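Local coordinates for protein DNA photolyase (Agrobacterium tumefaciens, PDB 4U63) that probably uses light absorbed by its FAD and a methenyltetrahydrofolate antenna to split cyclobutane pyrimidine dimers in ultraviolet-damaged DNA, at residues 151-154 / 155-158; 166-169 / 170-174; 303-306 / 307-311; 397-400 / 401-405. All coordinates share one frame; numbering follows the deposited sequence.

Contact 1: 151-154 / 155-158; sequences LHEP and SRLQ. With SO4 (sulfate ion), chain D.
The carbonyl oxygen E153 O is gripped by two backbone N-H groups, from R156 and L157, which makes 153-156 a type I turn, with P154 and S155 at its corners, and extends it by one residue. R156 N reaches E153 O at 3.1 Å from above the carbonyl plane, whereas L157 N meets the same oxygen at 3.0 Å nearly along the C=O axis. Water 2 ties the far side of the turn by donating to P154 O and L157 O. The side chains of E153 and R156 lie side by side. The carboxylate is stacked on one face of the guanidinium, planes 26° apart, so the long ion pair of E153 OE1 with R156 NH2 (3.9 Å) is one of charge alone. This leaves the guanidinium edge for a sulfate, whose O3 accepts from R156 NH1 and NH2 and which R119 also holds. E153 OE2 bonds to Y121, while OE1 accepts a hydrogen bond from water 1, which in turn accepts one from S155 N. At the other end, H152, bonded through ND1 to E301, crosses L157 at about a right angle, with L157 CD2 3.7 Å from H152 CD2.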
loop_
_atom_site.group_PDB
_atom_site.type_symbol
_atom_site.label_atom_id
_atom_site.label_comp_id
_atom_site.label_asym_id
_atom_site.label_seq_id
_atom_site.Cartn_x
_atom_site.Cartn_y
_atom_site.Cartn_z
ATOM N N LEU A 151 -4.524 -8.124 -11.420
ATOM C CA LEU A 151 -4.375 -9.252 -12.337
ATOM C C LEU A 151 -5.672 -10.014 -12.543
ATOM O O LEU A 151 -5.891 -10.584 -13.618
ATOM C CB LEU A 151 -3.327 -10.226 -11.800
ATOM C CG LEU A 151 -1.898 -9.706 -11.674
ATOM C CD1 LEU A 151 -1.029 -10.740 -10.985
ATOM C CD2 LEU A 151 -1.356 -9.358 -13.043
ATOM N N HIS A 152 -6.528 -10.034 -11.525
ATOM C CA HIS A 152 -7.806 -10.778 -11.607
ATOM C C HIS A 152 -8.973 -9.823 -11.440
ATOM O O HIS A 152 -8.798 -8.682 -11.011
ATOM C CB HIS A 152 -7.843 -11.910 -10.562
ATOM C CG HIS A 152 -8.409 -11.507 -9.235
ATOM N ND1 HIS A 152 -7.728 -10.706 -8.350
ATOM C CD2 HIS A 152 -9.592 -11.802 -8.639
ATOM C CE1 HIS A 152 -8.460 -10.513 -7.271
ATOM N NE2 HIS A 152 -9.595 -11.168 -7.419
ATOM N N GLU A 153 -10.164 -10.310 -11.781
ATOM C CA GLU A 153 -11.396 -9.556 -11.653
ATOM C C GLU A 153 -12.126 -10.106 -10.430
ATOM O O GLU A 153 -12.649 -11.202 -10.491
ATOM C CB GLU A 153 -12.246 -9.700 -12.923
ATOM C CG GLU A 153 -11.885 -8.727 -14.047
ATOM C CD GLU A 153 -12.382 -7.290 -13.806
ATOM O OE1 GLU A 153 -13.514 -7.102 -13.313
ATOM O OE2 GLU A 153 -11.653 -6.335 -14.126
ATOM N N PRO A 154 -12.123 -9.355 -9.302
ATOM C CA PRO A 154 -12.701 -9.956 -8.090
ATOM C C PRO A 154 -14.178 -10.306 -8.185
ATOM O O PRO A 154 -14.607 -11.226 -7.513
ATOM C CB PRO A 154 -12.477 -8.897 -6.995
ATOM C CG PRO A 154 -12.035 -7.666 -7.683
ATOM C CD PRO A 154 -11.490 -8.047 -9.019
ATOM N N SER A 155 -14.932 -9.591 -9.018
ATOM C CA SER A 155 -16.365 -9.848 -9.137
ATOM C C SER A 155 -16.685 -11.055 -10.022
ATOM O O SER A 155 -17.817 -11.517 -10.035
ATOM C CB SER A 155 -17.095 -8.614 -9.674
ATOM O OG SER A 155 -16.807 -8.394 -11.038
ATOM N N ARG A 156 -15.703 -11.555 -10.759
ATOM C CA ARG A 156 -15.912 -12.682 -11.665
ATOM C C ARG A 156 -15.221 -13.974 -11.229
ATOM O O ARG A 156 -15.743 -15.057 -11.459
ATOM C CB ARG A 156 -15.438 -12.295 -13.064
ATOM C CG ARG A 156 -16.121 -11.056 -13.635
ATOM C CD ARG A 156 -15.672 -10.810 -15.067
ATOM N NE ARG A 156 -15.855 -9.414 -15.478
ATOM C CZ ARG A 156 -15.150 -8.788 -16.428
ATOM N NH1 ARG A 156 -14.179 -9.415 -17.098
ATOM N NH2 ARG A 156 -15.409 -7.512 -16.712
ATOM N N LEU A 157 -14.054 -13.874 -10.616
ATOM C CA LEU A 157 -13.283 -15.063 -10.258
ATOM C C LEU A 157 -13.925 -15.823 -9.096
ATOM O O LEU A 157 -14.138 -15.255 -8.028
ATOM C CB LEU A 157 -11.848 -14.689 -9.886
ATOM C CG LEU A 157 -10.980 -15.912 -9.568
ATOM C CD1 LEU A 157 -10.655 -16.715 -10.823
ATOM C CD2 LEU A 157 -9.707 -15.492 -8.852
ATOM N N GLN A 158 -14.221 -17.106 -9.320
ATOM C CA GLN A 158 -14.792 -17.984 -8.292
ATOM C C GLN A 158 -14.068 -19.302 -8.253
ATOM O O GLN A 158 -13.404 -19.689 -9.213
ATOM C CB GLN A 158 -16.260 -18.287 -8.572
ATOM C CG GLN A 158 -17.138 -17.073 -8.620
ATOM C CD GLN A 158 -18.563 -17.407 -8.953
ATOM O OE1 GLN A 158 -18.862 -18.460 -9.535
ATOM N NE2 GLN A 158 -19.461 -16.512 -8.591
HETATM S S SO4 D . -13.784 -5.932 -19.754
HETATM O O1 SO4 D . -14.905 -5.055 -19.369
HETATM O O2 SO4 D . -13.416 -5.670 -21.159
HETATM O O3 SO4 D . -14.210 -7.338 -19.618
HETATM O O4 SO4 D . -12.615 -5.684 -18.880
HETATM O O HOH W 1 -14.294 -7.124 -10.587
HETATM O O HOH W 2 -15.702 -13.514 -6.870
#

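Contact 2: 166-169 / 170-174; sequences RVYT and PFWRA. With SO4 (sulfate ion), chain G.
The first turn of helix 168-177 begins here, with V167 at the N-cap and P170 three residues on, where a helix asks for no backbone N-H. V167 CG1 rests on P170 CD at 3.8 Å. Two regular helical bonds follow, W172 N to Y168 O at 2.8 Å and R173 N to T169 O at 2.9 Å. The side chains pair up at the same spacing. Y168 and W172 point the same way with ring planes only 8° apart, but the rings are slid so far that they barely overlap, and Y168 CE2 meets W172 CB (3.6 Å) instead. T169 and R173 run alongside each other. With T169 CG2 anti to the backbone N, that methyl lies 3.4 Å above the centre of the guanidinium. At the guanidinium edge, R173 NE donates to a sulfate O1 at 2.7 Å, almost straight at 172°, and NH2 to its O4 at 3.0 Å. K295 also binds this sulfate, and the edge of the W172 ring faces its O1. Y168, stacked on W299 and bonded through OH to K295 O, packs with F171 and W172 against helix 287-309, while F171 also meets the loop residue Y165 edge-to-face.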
loop_
_atom_site.group_PDB
_atom_site.type_symbol
_atom_site.label_atom_id
_atom_site.label_comp_id
_atom_site.label_asym_id
_atom_site.label_seq_id
_atom_site.Cartn_x
_atom_site.Cartn_y
_atom_site.Cartn_z
ATOM N N ARG A 166 -11.819 -17.891 -0.186
ATOM C CA ARG A 166 -11.660 -17.555 1.229
ATOM C C ARG A 166 -10.276 -17.900 1.759
ATOM O O ARG A 166 -9.937 -17.486 2.864
ATOM C CB ARG A 166 -12.668 -18.330 2.097
ATOM C CG ARG A 166 -14.102 -18.366 1.601
ATOM C CD ARG A 166 -14.634 -16.979 1.357
ATOM N NE ARG A 166 -16.098 -16.948 1.365
ATOM C CZ ARG A 166 -16.817 -15.833 1.472
ATOM N NH1 ARG A 166 -16.222 -14.650 1.586
ATOM N NH2 ARG A 166 -18.142 -15.892 1.480
ATOM N N VAL A 167 -9.503 -18.665 0.979
ATOM C CA VAL A 167 -8.219 -19.248 1.406
ATOM C C VAL A 167 -7.154 -18.967 0.344
ATOM O O VAL A 167 -7.403 -19.116 -0.857
ATOM C CB VAL A 167 -8.354 -20.783 1.602
ATOM C CG1 VAL A 167 -7.079 -21.385 2.191
ATOM C CG2 VAL A 167 -9.545 -21.101 2.504
ATOM N N TYR A 168 -5.957 -18.578 0.786
ATOM C CA TYR A 168 -4.916 -18.132 -0.143
ATOM C C TYR A 168 -4.444 -19.187 -1.142
ATOM O O TYR A 168 -4.426 -18.928 -2.326
ATOM C CB TYR A 168 -3.711 -17.587 0.603
ATOM C CG TYR A 168 -2.593 -17.199 -0.341
ATOM C CD1 TYR A 168 -2.616 -15.987 -1.016
ATOM C CD2 TYR A 168 -1.538 -18.075 -0.599
ATOM C CE1 TYR A 168 -1.589 -15.632 -1.893
ATOM C CE2 TYR A 168 -0.524 -17.733 -1.472
ATOM C CZ TYR A 168 -0.561 -16.516 -2.122
ATOM O OH TYR A 168 0.447 -16.172 -2.984
ATOM N N THR A 169 -4.055 -20.359 -0.667
ATOM C CA THR A 169 -3.387 -21.316 -1.548
ATOM C C THR A 169 -4.209 -21.673 -2.810
ATOM O O THR A 169 -3.676 -21.613 -3.900
ATOM C CB THR A 169 -2.887 -22.543 -0.771
ATOM O OG1 THR A 169 -1.855 -22.120 0.128
ATOM C CG2 THR A 169 -2.309 -23.592 -1.716
ATOM N N PRO A 170 -5.512 -22.017 -2.670
ATOM C CA PRO A 170 -6.291 -22.280 -3.907
ATOM C C PRO A 170 -6.396 -21.057 -4.860
ATOM O O PRO A 170 -6.401 -21.211 -6.085
ATOM C CB PRO A 170 -7.668 -22.705 -3.374
ATOM C CG PRO A 170 -7.413 -23.169 -1.974
ATOM C CD PRO A 170 -6.289 -22.310 -1.457
ATOM N N PHE A 171 -6.471 -19.857 -4.282
ATOM C CA PHE A 171 -6.512 -18.603 -5.036
ATOM C C PHE A 171 -5.181 -18.409 -5.805
ATOM O O PHE A 171 -5.179 -18.112 -6.997
ATOM C CB PHE A 171 -6.791 -17.453 -4.059
ATOM C CG PHE A 171 -6.819 -16.100 -4.683
ATOM C CD1 PHE A 171 -7.964 -15.614 -5.300
ATOM C CD2 PHE A 171 -5.699 -15.292 -4.642
ATOM C CE1 PHE A 171 -7.980 -14.346 -5.865
ATOM C CE2 PHE A 171 -5.713 -14.034 -5.209
ATOM C CZ PHE A 171 -6.843 -13.567 -5.826
ATOM N N TRP A 172 -4.068 -18.607 -5.111
ATOM C CA TRP A 172 -2.745 -18.596 -5.757
ATOM C C TRP A 172 -2.667 -19.604 -6.908
ATOM O O TRP A 172 -2.198 -19.273 -8.000
ATOM C CB TRP A 172 -1.629 -18.870 -4.746
ATOM C CG TRP A 172 -0.400 -19.463 -5.353
ATOM C CD1 TRP A 172 0.042 -20.743 -5.210
ATOM C CD2 TRP A 172 0.535 -18.811 -6.229
ATOM N NE1 TRP A 172 1.200 -20.924 -5.921
ATOM C CE2 TRP A 172 1.524 -19.753 -6.556
ATOM C CE3 TRP A 172 0.636 -17.515 -6.759
ATOM C CZ2 TRP A 172 2.612 -19.447 -7.399
ATOM C CZ3 TRP A 172 1.728 -17.208 -7.594
ATOM C CH2 TRP A 172 2.687 -18.176 -7.902
ATOM N N ARG A 173 -3.123 -20.827 -6.667
ATOM C CA ARG A 173 -3.083 -21.853 -7.709
ATOM C C ARG A 173 -3.935 -21.452 -8.921
ATOM O O ARG A 173 -3.527 -21.668 -10.059
ATOM C CB ARG A 173 -3.461 -23.225 -7.140
ATOM C CG ARG A 173 -2.353 -23.765 -6.245
ATOM C CD ARG A 173 -2.692 -25.062 -5.534
ATOM N NE ARG A 173 -1.583 -25.447 -4.653
ATOM C CZ ARG A 173 -1.631 -26.399 -3.723
ATOM N NH1 ARG A 173 -2.743 -27.099 -3.519
ATOM N NH2 ARG A 173 -0.551 -26.652 -2.983
ATOM N N ALA A 174 -5.096 -20.847 -8.684
ATOM C CA ALA A 174 -5.931 -20.335 -9.788
ATOM C C ALA A 174 -5.213 -19.252 -10.617
ATOM O O ALA A 174 -5.193 -19.317 -11.841
ATOM C CB ALA A 174 -7.245 -19.799 -9.259
HETATM S S SO4 G . 1.954 -24.047 -3.800
HETATM O O1 SO4 G . 0.780 -24.074 -4.701
HETATM O O2 SO4 G . 3.159 -23.623 -4.557
HETATM O O3 SO4 G . 1.704 -23.096 -2.698
HETATM O O4 SO4 G . 2.158 -25.406 -3.247
#

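Contact 3: 303-306 / 307-311; sequences CYHL and LFHFP
H305 and H309 meet one turn apart at the end of a helix, the inner ring pinned and the outer one partly exposed. H309 CD2 sits over one face of the H305 imidazole, offset toward the rim, 3.5 Å from H305 NE2, and the two planes are inclined at 56°, so the pair is neither a stack nor edge-to-face. H305 CG is anti to the backbone N (chi1 -163°), which brings the ring to H309 CD2. Both nitrogens of H305 are taken: ND1 bonds to H152 and NE2 to the backbone N of Y165. The same CD2 of H309 lies 3.3 Å from H305 O. H305 meets the H309 imidazole at its edge, while F308 CD2 stands over the centre of one face. These residues close helix 287-309 of the FAD-binding domain. Its last regular bonds are L307 N to C303 O at 3.0 Å, F308 N to Y304 O at 2.9 Å and H309 N to H305 O at 3.1 Å. On the buried side C303 touches the FAD, Y304 OH bonds to D395, and L306 packs on W405. Toward the solvent the helix ends at F310, which leaves helical geometry ahead of the exposed P311, and F310 N approaches L306 O at 2.8 Å but at only 124°, a weak bond.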
loop_
_atom_site.group_PDB
_atom_site.type_symbol
_atom_site.label_atom_id
_atom_site.label_comp_id
_atom_site.label_asym_id
_atom_site.label_seq_id
_atom_site.Cartn_x
_atom_site.Cartn_y
_atom_site.Cartn_z
ATOM N N CYS A 303 -5.911 -9.881 -1.079
ATOM C CA CYS A 303 -6.446 -8.843 -0.185
ATOM C C CYS A 303 -7.602 -8.082 -0.846
ATOM O O CYS A 303 -8.633 -7.813 -0.203
ATOM C CB CYS A 303 -5.340 -7.886 0.261
ATOM S SG CYS A 303 -4.131 -8.647 1.373
ATOM N N TYR A 304 -7.438 -7.743 -2.130
ATOM C CA TYR A 304 -8.506 -7.083 -2.892
ATOM C C TYR A 304 -9.722 -8.002 -3.096
ATOM O O TYR A 304 -10.859 -7.534 -3.081
ATOM C CB TYR A 304 -7.983 -6.523 -4.222
ATOM C CG TYR A 304 -7.397 -5.141 -4.073
ATOM C CD1 TYR A 304 -8.202 -4.016 -4.188
ATOM C CD2 TYR A 304 -6.047 -4.952 -3.795
ATOM C CE1 TYR A 304 -7.685 -2.747 -4.037
ATOM C CE2 TYR A 304 -5.525 -3.679 -3.645
ATOM C CZ TYR A 304 -6.351 -2.585 -3.776
ATOM O OH TYR A 304 -5.872 -1.318 -3.630
ATOM N N HIS A 305 -9.473 -9.298 -3.280
ATOM C CA HIS A 305 -10.563 -10.285 -3.384
ATOM C C HIS A 305 -11.417 -10.283 -2.122
ATOM O O HIS A 305 -12.657 -10.255 -2.179
ATOM C CB HIS A 305 -9.977 -11.679 -3.630
ATOM C CG HIS A 305 -10.969 -12.660 -4.131
ATOM N ND1 HIS A 305 -11.390 -12.692 -5.439
ATOM C CD2 HIS A 305 -11.638 -13.644 -3.498
ATOM C CE1 HIS A 305 -12.280 -13.649 -5.593
ATOM N NE2 HIS A 305 -12.438 -14.250 -4.433
ATOM N N LEU A 306 -10.742 -10.327 -0.979
ATOM C CA LEU A 306 -11.410 -10.329 0.318
ATOM C C LEU A 306 -12.166 -9.025 0.569
ATOM O O LEU A 306 -13.290 -9.048 1.073
ATOM C CB LEU A 306 -10.393 -10.583 1.443
ATOM C CG LEU A 306 -9.728 -11.963 1.460
ATOM C CD1 LEU A 306 -8.779 -12.040 2.632
ATOM C CD2 LEU A 306 -10.730 -13.107 1.528
ATOM N N LEU A 307 -11.564 -7.894 0.210
ATOM C CA LEU A 307 -12.238 -6.595 0.354
ATOM C C LEU A 307 -13.501 -6.507 -0.510
ATOM O O LEU A 307 -14.545 -6.009 -0.059
ATOM C CB LEU A 307 -11.291 -5.445 0.022
ATOM C CG LEU A 307 -11.868 -4.039 0.192
ATOM C CD1 LEU A 307 -12.212 -3.745 1.653
ATOM C CD2 LEU A 307 -10.903 -3.006 -0.351
ATOM N N PHE A 308 -13.417 -7.004 -1.742
ATOM C CA PHE A 308 -14.595 -7.057 -2.611
ATOM C C PHE A 308 -15.740 -7.843 -1.973
ATOM O O PHE A 308 -16.894 -7.425 -2.008
ATOM C CB PHE A 308 -14.277 -7.684 -3.961
ATOM C CG PHE A 308 -15.498 -7.901 -4.798
ATOM C CD1 PHE A 308 -15.988 -6.888 -5.609
ATOM C CD2 PHE A 308 -16.191 -9.104 -4.739
ATOM C CE1 PHE A 308 -17.129 -7.074 -6.364
ATOM C CE2 PHE A 308 -17.335 -9.289 -5.484
ATOM C CZ PHE A 308 -17.802 -8.273 -6.301
ATOM N N HIS A 309 -15.391 -8.996 -1.414
ATOM C CA HIS A 309 -16.367 -9.893 -0.806
ATOM C C HIS A 309 -16.785 -9.472 0.589
ATOM O O HIS A 309 -17.811 -9.924 1.063
ATOM C CB HIS A 309 -15.842 -11.342 -0.837
ATOM C CG HIS A 309 -15.995 -11.980 -2.182
ATOM N ND1 HIS A 309 -17.221 -12.316 -2.700
ATOM C CD2 HIS A 309 -15.086 -12.305 -3.135
ATOM C CE1 HIS A 309 -17.071 -12.844 -3.898
ATOM N NE2 HIS A 309 -15.783 -12.841 -4.192
ATOM N N PHE A 310 -15.999 -8.594 1.223
ATOM C CA PHE A 310 -16.291 -8.093 2.571
ATOM C C PHE A 310 -15.887 -6.623 2.662
ATOM O O PHE A 310 -14.820 -6.286 3.182
ATOM C CB PHE A 310 -15.583 -8.948 3.628
ATOM C CG PHE A 310 -15.973 -8.614 5.039
ATOM C CD1 PHE A 310 -17.272 -8.790 5.457
ATOM C CD2 PHE A 310 -15.041 -8.144 5.948
ATOM C CE1 PHE A 310 -17.656 -8.490 6.756
ATOM C CE2 PHE A 310 -15.408 -7.845 7.242
ATOM C CZ PHE A 310 -16.723 -8.018 7.651
ATOM N N PRO A 311 -16.739 -5.728 2.126
ATOM C CA PRO A 311 -16.389 -4.301 2.059
ATOM C C PRO A 311 -16.078 -3.638 3.401
ATOM O O PRO A 311 -15.374 -2.622 3.416
ATOM C CB PRO A 311 -17.625 -3.675 1.409
ATOM C CG PRO A 311 -18.164 -4.774 0.561
ATOM C CD PRO A 311 -17.984 -6.010 1.392
#

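Contact 4: 397-400 / 401-405; sequences ASNA and ANWQW. With FAD (flavin-adenine dinucleotide), chain C.
N402 and S398, one helical turn apart, meet at S398 O, and the N402 side chain goes on from there to both ends of the folded FAD. Its CB lies 3.3 Å from C8 of the flavin's dimethylbenzene ring and equally near S398 O. CG, anti to the carbonyl carbon (chi1 -78°), is turned along the flavin and comes 3.4 Å from FAD C9. At the tip, ND2 spends its hydrogens on two acceptors, S398 O at 2.7 Å and adenine N1A at 3.0 Å, while OD1 accepts from adenine N6A at 3.3 Å. The amide thus reads the Watson-Crick edge of the adenine. S398 O lies close to the amide plane, which should hold the amide from rotating; it also accepts from N402 N, which arrives from the opposite face of the carbonyl plane. At the N5 and C7M edge of the flavin, N399 and W403 point the same way. N399 ND2 bonds to E384 O, which probably helps to place OD1, 3.3 Å from FAD N5, and the W403 indole offers a face to the flavin methyl C7M. F387 meets W403 edge-to-face. One short helix, 398-407, so contacts the adenine and the isoalloxazine together, as befits the U-shaped FAD of the photolyase and cryptochrome family, in which an asparagine beside flavin N5 is a familiar feature of photolyases.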
loop_
_atom_site.group_PDB
_atom_site.type_symbol
_atom_site.label_atom_id
_atom_site.label_comp_id
_atom_site.label_asym_id
_atom_site.label_seq_id
_atom_site.Cartn_x
_atom_site.Cartn_y
_atom_site.Cartn_z
ATOM N N ALA A 397 -7.240 -2.434 0.950
ATOM C CA ALA A 397 -7.408 -3.875 1.013
ATOM C C ALA A 397 -6.297 -4.516 1.834
ATOM O O ALA A 397 -6.562 -5.276 2.757
ATOM C CB ALA A 397 -7.425 -4.445 -0.378
ATOM N N SER A 398 -5.041 -4.207 1.509
ATOM C CA SER A 398 -3.929 -4.924 2.141
ATOM C C SER A 398 -3.721 -4.592 3.606
ATOM O O SER A 398 -3.395 -5.469 4.395
ATOM C CB SER A 398 -2.637 -4.704 1.372
ATOM O OG SER A 398 -2.779 -5.118 0.036
ATOM N N ASN A 399 -3.916 -3.333 3.976
ATOM C CA ASN A 399 -3.768 -2.938 5.368
ATOM C C ASN A 399 -4.825 -3.647 6.234
ATOM O O ASN A 399 -4.490 -4.382 7.168
ATOM C CB ASN A 399 -3.862 -1.417 5.492
ATOM C CG ASN A 399 -3.337 -0.892 6.813
ATOM O OD1 ASN A 399 -2.424 -1.459 7.411
ATOM N ND2 ASN A 399 -3.915 0.213 7.272
ATOM N N ALA A 400 -6.091 -3.458 5.885
ATOM C CA ALA A 400 -7.199 -4.096 6.605
ATOM C C ALA A 400 -7.068 -5.615 6.681
ATOM O O ALA A 400 -7.209 -6.206 7.748
ATOM C CB ALA A 400 -8.534 -3.733 5.959
ATOM N N ALA A 401 -6.792 -6.239 5.537
ATOM C CA ALA A 401 -6.693 -7.705 5.485
ATOM C C ALA A 401 -5.604 -8.224 6.411
ATOM O O ALA A 401 -5.809 -9.166 7.163
ATOM C CB ALA A 401 -6.433 -8.178 4.071
ATOM N N ASN A 402 -4.422 -7.612 6.338
ATOM C CA ASN A 402 -3.306 -8.073 7.160
ATOM C C ASN A 402 -3.539 -7.867 8.653
ATOM O O ASN A 402 -3.230 -8.743 9.444
ATOM C CB ASN A 402 -1.982 -7.455 6.691
ATOM C CG ASN A 402 -1.434 -8.145 5.452
ATOM O OD1 ASN A 402 -0.811 -9.200 5.558
ATOM N ND2 ASN A 402 -1.668 -7.570 4.284
ATOM N N TRP A 403 -4.101 -6.726 9.034
ATOM C CA TRP A 403 -4.487 -6.515 10.438
ATOM C C TRP A 403 -5.476 -7.584 10.927
ATOM O O TRP A 403 -5.311 -8.131 12.026
ATOM C CB TRP A 403 -5.048 -5.107 10.653
ATOM C CG TRP A 403 -3.959 -4.080 10.802
ATOM C CD1 TRP A 403 -3.465 -3.262 9.838
ATOM C CD2 TRP A 403 -3.228 -3.797 11.993
ATOM N NE1 TRP A 403 -2.454 -2.471 10.356
ATOM C CE2 TRP A 403 -2.288 -2.789 11.679
ATOM C CE3 TRP A 403 -3.269 -4.310 13.302
ATOM C CZ2 TRP A 403 -1.415 -2.271 12.626
ATOM C CZ3 TRP A 403 -2.403 -3.805 14.241
ATOM C CH2 TRP A 403 -1.477 -2.791 13.899
ATOM N N GLN A 404 -6.479 -7.904 10.111
ATOM C CA GLN A 404 -7.449 -8.942 10.492
ATOM C C GLN A 404 -6.807 -10.325 10.665
ATOM O O GLN A 404 -7.163 -11.058 11.591
ATOM C CB GLN A 404 -8.626 -9.001 9.515
ATOM C CG GLN A 404 -9.520 -7.767 9.598
ATOM C CD GLN A 404 -10.984 -8.077 9.919
ATOM O OE1 GLN A 404 -11.291 -8.998 10.666
ATOM N NE2 GLN A 404 -11.879 -7.286 9.369
ATOM N N TRP A 405 -5.856 -10.675 9.799
ATOM C CA TRP A 405 -5.147 -11.964 9.939
ATOM C C TRP A 405 -4.340 -12.010 11.231
ATOM O O TRP A 405 -4.378 -13.002 11.949
ATOM C CB TRP A 405 -4.238 -12.252 8.739
ATOM C CG TRP A 405 -4.977 -12.621 7.488
ATOM C CD1 TRP A 405 -6.079 -13.443 7.382
ATOM C CD2 TRP A 405 -4.666 -12.205 6.160
ATOM N NE1 TRP A 405 -6.464 -13.546 6.068
ATOM C CE2 TRP A 405 -5.618 -12.802 5.297
ATOM C CE3 TRP A 405 -3.672 -11.391 5.604
ATOM C CZ2 TRP A 405 -5.607 -12.592 3.921
ATOM C CZ3 TRP A 405 -3.672 -11.186 4.239
ATOM C CH2 TRP A 405 -4.628 -11.787 3.411
HETATM P PA FAD C . 7.867 -7.458 -1.646
HETATM O O1A FAD C . 8.303 -8.541 -0.714
HETATM O O2A FAD C . 8.831 -6.961 -2.672
HETATM O O5B FAD C . 6.492 -7.957 -2.306
HETATM C C5B FAD C . 6.051 -7.499 -3.589
HETATM C C4B FAD C . 4.643 -6.927 -3.532
HETATM O O4B FAD C . 3.703 -7.906 -3.093
HETATM C C3B FAD C . 4.496 -5.773 -2.567
HETATM O O3B FAD C . 4.982 -4.539 -3.121
HETATM C C2B FAD C . 3.008 -5.786 -2.294
HETATM O O2B FAD C . 2.277 -5.119 -3.325
HETATM C C1B FAD C . 2.676 -7.256 -2.326
HETATM N N9A FAD C . 2.651 -7.899 -0.993
HETATM C C8A FAD C . 3.688 -8.503 -0.386
HETATM N N7A FAD C . 3.324 -9.017 0.807
HETATM C C5A FAD C . 2.009 -8.758 0.971
HETATM C C6A FAD C . 1.019 -9.023 2.018
HETATM N N6A FAD C . 1.374 -9.690 3.135
HETATM N N1A FAD C . -0.238 -8.571 1.809
HETATM C C2A FAD C . -0.583 -7.893 0.690
HETATM N N3A FAD C . 0.285 -7.623 -0.306
HETATM C C4A FAD C . 1.569 -8.022 -0.214
HETATM N N1 FAD C . 0.953 -3.864 2.023
HETATM C C2 FAD C . 0.542 -2.807 1.288
HETATM O O2 FAD C . 0.829 -2.810 0.070
HETATM N N3 FAD C . -0.159 -1.782 1.835
HETATM C C4 FAD C . -0.492 -1.756 3.151
HETATM O O4 FAD C . -1.155 -0.810 3.650
HETATM C C4X FAD C . -0.062 -2.875 4.014
HETATM N N5 FAD C . -0.323 -2.930 5.353
HETATM C C5X FAD C . 0.073 -4.000 6.102
HETATM C C6 FAD C . -0.216 -4.073 7.458
HETATM C C7 FAD C . 0.198 -5.158 8.237
HETATM C C7M FAD C . -0.126 -5.218 9.712
HETATM C C8 FAD C . 0.968 -6.257 7.614
HETATM C C8M FAD C . 1.437 -7.459 8.404
HETATM C C9 FAD C . 1.259 -6.191 6.277
HETATM C C9A FAD C . 0.850 -5.119 5.479
HETATM N N10 FAD C . 1.164 -5.056 4.089
HETATM C C10 FAD C . 0.710 -3.953 3.346
HETATM C "C1'" FAD C . 1.862 -6.144 3.392
HETATM C "C2'" FAD C . 3.370 -6.119 3.266
HETATM O "O2'" FAD C . 3.951 -5.973 4.567
HETATM C "C3'" FAD C . 3.850 -5.039 2.317
HETATM O "O3'" FAD C . 3.214 -5.158 1.048
HETATM C "C4'" FAD C . 5.364 -5.162 2.151
HETATM O "O4'" FAD C . 5.997 -4.822 3.383
HETATM C "C5'" FAD C . 5.829 -4.233 1.049
HETATM O "O5'" FAD C . 7.249 -4.302 0.854
HETATM P P FAD C . 7.808 -4.724 -0.592
HETATM O O1P FAD C . 9.294 -4.639 -0.553
HETATM O O2P FAD C . 7.137 -3.917 -1.667
HETATM O O3P FAD C . 7.328 -6.254 -0.699
#

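In the fold
Along the chain the four contacts come in numerical order, the first two in the N-terminal photolyase part of the chain and the last two in the FAD-binding part. Contact 1 follows strand 142-146, at one edge of the five-stranded parallel sheet, and contact 2 opens helix 168-177; their centres lie 12 Å apart. Both lean on helix 287-309, whose end is contact 3, its centre about 11 Å from that of contact 1 and 14 Å from that of contact 2. Contact 3 in turn touches contact 4 on helix 398-407, centres 10 Å apart. Contacts 1 and 4 do not touch. Helix 287-309 therefore links the segments following the sheet to the helix lining the flavin.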